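Local coordinates for Lmo1499 protein (Listeria monocytogenes, PDB 4IIW), which probably cleaves nascent peptidoglycan strands endolytically as a membrane-bound lytic transglycosylase of the MltG family, ending their elongation, at residues V245-L250 with E306-P311. Residues are numbered along the deposited sequence; the frame is centred on the assembly and turned at random.
Sequences VFYNRL and EAALYP
The phenol ring of Tyr247 is the flat group on which this contact turns: the carbonyl oxygen of Ala308 sits at its edge, near the ring plane, while Pro311 CG approaches the CD2-CE2 side of the ring obliquely, the two side chains crossing at about a right angle. Met225 of helix 219-232 and Met217 of the preceding loop also touch the tyrosine. This is a helix-helix contact in the YceG-like (MltG) fold, joining helix 239-251 to the last turn of helix 302-309 and the residues just after it, away from the glutamate thought important for catalysis, Glu232.

Tyr247 suits its place because it is both long and amphipathic. The backbones come nearest at Tyr247 CA and Pro311 CA, 8.4 Å apart, and with CG beside the backbone N and anti to the carbonyl carbon the ring extends past the proline toward Ala308. Tyr310 is the first residue to leave helical geometry, and the proline that follows sets its ring against the CD2-CE2 side of Tyr247. Pro311 has no backbone N-H to offer; what it supplies is a rigid apolar surface, with CG 3.7 Å from Tyr247 CD2, and it also touches Ala243 one turn earlier on the tyrosine's helix. Ala308, buried and small, lets its helix lie close to Ser226 of helix 219-232, its CB staying 4.3 Å from Tyr247 OH. Next to the tyrosine, Asn248 uses ND2 to bond the carbonyl oxygens of Ser314 and Tyr316. The polar end of Tyr247 is held by one hydrogen bond across the contact: OH donates to Ala308 O at 2.7 Å, tilted 25° from the carbonyl plane, with a C=O...OH angle of 134°.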
ATOM      1  N   VAL B 245       0.836  62.938 -22.452  1.00 70.16           N
ATOM      2  CA  VAL B 245       2.229  62.674 -22.780  1.00 69.37           C
ATOM      3  C   VAL B 245       2.311  62.185 -24.211  1.00 67.08           C
ATOM      4  O   VAL B 245       3.065  62.724 -25.022  1.00 66.99           O
ATOM      5  CB  VAL B 245       2.851  61.605 -21.889  1.00 69.91           C
ATOM      6  CG1 VAL B 245       4.144  61.114 -22.496  1.00 68.89           C
ATOM      7  CG2 VAL B 245       3.075  62.138 -20.489  1.00 73.15           C
ATOM      8  N   PHE B 246       1.518  61.171 -24.529  1.00 64.86           N
ATOM      9  CA  PHE B 246       1.557  60.616 -25.864  1.00 62.88           C
ATOM     10  C   PHE B 246       1.234  61.659 -26.918  1.00 62.82           C
ATOM     11  O   PHE B 246       1.962  61.782 -27.900  1.00 62.80           O
ATOM     12  CB  PHE B 246       0.661  59.399 -26.000  1.00 60.55           C
ATOM     13  CG  PHE B 246       1.139  58.196 -25.222  1.00 63.55           C
ATOM     14  CD1 PHE B 246       2.477  57.821 -25.240  1.00 66.39           C
ATOM     15  CD2 PHE B 246       0.241  57.385 -24.549  1.00 64.03           C
ATOM     16  CE1 PHE B 246       2.917  56.701 -24.548  1.00 64.36           C
ATOM     17  CE2 PHE B 246       0.674  56.261 -23.874  1.00 64.80           C
ATOM     18  CZ  PHE B 246       2.023  55.924 -23.875  1.00 64.89           C
ATOM     19  N   TYR B 247       0.173  62.427 -26.728  1.00 63.26           N
ATOM     20  CA  TYR B 247      -0.128  63.459 -27.709  1.00 63.89           C
ATOM     21  C   TYR B 247       1.054  64.440 -27.829  1.00 66.05           C
ATOM     22  O   TYR B 247       1.464  64.801 -28.939  1.00 66.20           O
ATOM     23  CB  TYR B 247      -1.459  64.168 -27.423  1.00 63.59           C
ATOM     24  CG  TYR B 247      -2.671  63.311 -27.773  1.00 61.99           C
ATOM     25  CD1 TYR B 247      -2.958  62.991 -29.099  1.00 61.34           C
ATOM     26  CD2 TYR B 247      -3.538  62.838 -26.788  1.00 62.58           C
ATOM     27  CE1 TYR B 247      -4.063  62.202 -29.435  1.00 59.56           C
ATOM     28  CE2 TYR B 247      -4.653  62.057 -27.115  1.00 58.86           C
ATOM     29  CZ  TYR B 247      -4.902  61.742 -28.440  1.00 61.24           C
ATOM     30  OH  TYR B 247      -5.994  60.967 -28.780  1.00 62.30           O
ATOM     31  N   ASN B 248       1.628  64.832 -26.698  1.00 67.95           N
ATOM     32  CA  ASN B 248       2.753  65.756 -26.714  1.00 70.08           C
ATOM     33  C   ASN B 248       3.888  65.202 -27.547  1.00 70.84           C
ATOM     34  O   ASN B 248       4.445  65.912 -28.394  1.00 72.26           O
ATOM     35  CB  ASN B 248       3.249  66.070 -25.305  1.00 71.96           C
ATOM     36  CG  ASN B 248       2.293  66.947 -24.525  1.00 71.99           C
ATOM     37  OD1 ASN B 248       1.324  67.460 -25.069  1.00 68.68           O
ATOM     38  ND2 ASN B 248       2.582  67.142 -23.243  1.00 73.43           N
ATOM     39  N   ARG B 249       4.223  63.933 -27.327  1.00 70.31           N
ATOM     40  CA  ARG B 249       5.308  63.296 -28.085  1.00 70.69           C
ATOM     41  C   ARG B 249       4.984  63.269 -29.575  1.00 69.64           C
ATOM     42  O   ARG B 249       5.834  63.546 -30.441  1.00 70.47           O
ATOM     43  CB  ARG B 249       5.563  61.868 -27.597  1.00 69.73           C
ATOM     44  CG  ARG B 249       6.152  61.799 -26.205  1.00 73.45           C
ATOM     45  CD  ARG B 249       6.810  60.456 -25.940  1.00 75.26           C
ATOM     46  NE  ARG B 249       7.638  60.499 -24.735  1.00 77.88           N
ATOM     47  CZ  ARG B 249       8.620  59.639 -24.456  1.00 82.41           C
ATOM     48  NH1 ARG B 249       8.933  58.656 -25.299  1.00 81.77           N
ATOM     49  NH2 ARG B 249       9.318  59.779 -23.335  1.00 86.31           N
ATOM     50  N   LEU B 250       3.733  62.943 -29.850  1.00 66.85           N
ATOM     51  CA  LEU B 250       3.244  62.824 -31.196  1.00 65.04           C
ATOM     52  C   LEU B 250       3.406  64.178 -31.916  1.00 66.34           C
ATOM     53  O   LEU B 250       3.968  64.237 -33.018  1.00 67.73           O
ATOM     54  CB  LEU B 250       1.789  62.365 -31.122  1.00 63.34           C
ATOM     55  CG  LEU B 250       1.238  61.385 -32.141  1.00 61.27           C
ATOM     56  CD1 LEU B 250       2.177  60.215 -32.300  1.00 58.44           C
ATOM     57  CD2 LEU B 250      -0.148  60.913 -31.674  1.00 54.23           C
ATOM     58  N   GLU B 306     -12.102  57.794 -22.678  1.00 64.50           N
ATOM     59  CA  GLU B 306     -12.211  59.215 -22.314  1.00 68.01           C
ATOM     60  C   GLU B 306     -10.866  59.908 -22.385  1.00 66.41           C
ATOM     61  O   GLU B 306     -10.771  61.036 -22.852  1.00 66.79           O
ATOM     62  CB  GLU B 306     -12.748  59.436 -20.894  1.00 72.85           C
ATOM     63  CG  GLU B 306     -14.168  59.982 -20.783  1.00 79.98           C
ATOM     64  CD  GLU B 306     -14.379  60.722 -19.451  1.00 93.74           C
ATOM     65  OE1 GLU B 306     -15.308  61.562 -19.354  1.00104.00           O
ATOM     66  OE2 GLU B 306     -13.587  60.491 -18.505  1.00 98.35           O
ATOM     67  N   ALA B 307      -9.835  59.242 -21.885  1.00 65.00           N
ATOM     68  CA  ALA B 307      -8.497  59.800 -21.896  1.00 65.28           C
ATOM     69  C   ALA B 307      -8.036  60.115 -23.318  1.00 63.40           C
ATOM     70  O   ALA B 307      -7.412  61.147 -23.560  1.00 64.33           O
ATOM     71  CB  ALA B 307      -7.523  58.853 -21.219  1.00 64.64           C
ATOM     72  N   ALA B 308      -8.370  59.240 -24.256  1.00 60.75           N
ATOM     73  CA  ALA B 308      -7.951  59.413 -25.638  1.00 59.60           C
ATOM     74  C   ALA B 308      -8.597  60.635 -26.263  1.00 61.31           C
ATOM     75  O   ALA B 308      -7.943  61.368 -26.977  1.00 61.25           O
ATOM     76  CB  ALA B 308      -8.274  58.141 -26.476  1.00 57.49           C
ATOM     77  N   LEU B 309      -9.881  60.842 -25.999  1.00 63.58           N
ATOM     78  CA  LEU B 309     -10.609  61.980 -26.556  1.00 66.28           C
ATOM     79  C   LEU B 309     -10.485  63.266 -25.755  1.00 68.71           C
ATOM     80  O   LEU B 309     -10.583  64.352 -26.319  1.00 70.12           O
ATOM     81  CB  LEU B 309     -12.097  61.648 -26.686  1.00 68.04           C
ATOM     82  CG  LEU B 309     -12.476  60.651 -27.767  1.00 67.65           C
ATOM     83  CD1 LEU B 309     -13.982  60.493 -27.786  1.00 69.47           C
ATOM     84  CD2 LEU B 309     -11.963  61.124 -29.131  1.00 69.33           C
ATOM     85  N   TYR B 310     -10.285  63.141 -24.448  1.00 70.05           N
ATOM     86  CA  TYR B 310     -10.213  64.298 -23.562  1.00 73.56           C
ATOM     87  C   TYR B 310      -8.975  64.278 -22.693  1.00 73.45           C
ATOM     88  O   TYR B 310      -9.060  64.140 -21.486  1.00 75.28           O
ATOM     89  CB  TYR B 310     -11.440  64.331 -22.660  1.00 76.43           C
ATOM     90  CG  TYR B 310     -12.751  64.408 -23.396  1.00 77.59           C
ATOM     91  CD1 TYR B 310     -13.501  63.264 -23.636  1.00 74.38           C
ATOM     92  CD2 TYR B 310     -13.248  65.630 -23.841  1.00 80.90           C
ATOM     93  CE1 TYR B 310     -14.713  63.330 -24.298  1.00 75.33           C
ATOM     94  CE2 TYR B 310     -14.456  65.707 -24.508  1.00 81.42           C
ATOM     95  CZ  TYR B 310     -15.181  64.553 -24.733  1.00 78.99           C
ATOM     96  OH  TYR B 310     -16.376  64.624 -25.391  1.00 80.84           O
ATOM     97  N   PRO B 311      -7.809  64.429 -23.303  1.00 73.12           N
ATOM     98  CA  PRO B 311      -6.590  64.428 -22.507  1.00 74.33           C
ATOM     99  C   PRO B 311      -6.403  65.743 -21.775  1.00 78.61           C
ATOM    100  O   PRO B 311      -7.131  66.698 -22.043  1.00 80.65           O
ATOM    101  CB  PRO B 311      -5.486  64.242 -23.556  1.00 71.78           C
ATOM    102  CG  PRO B 311      -6.064  64.765 -24.810  1.00 72.16           C
ATOM    103  CD  PRO B 311      -7.544  64.573 -24.743  1.00 71.38           C
TER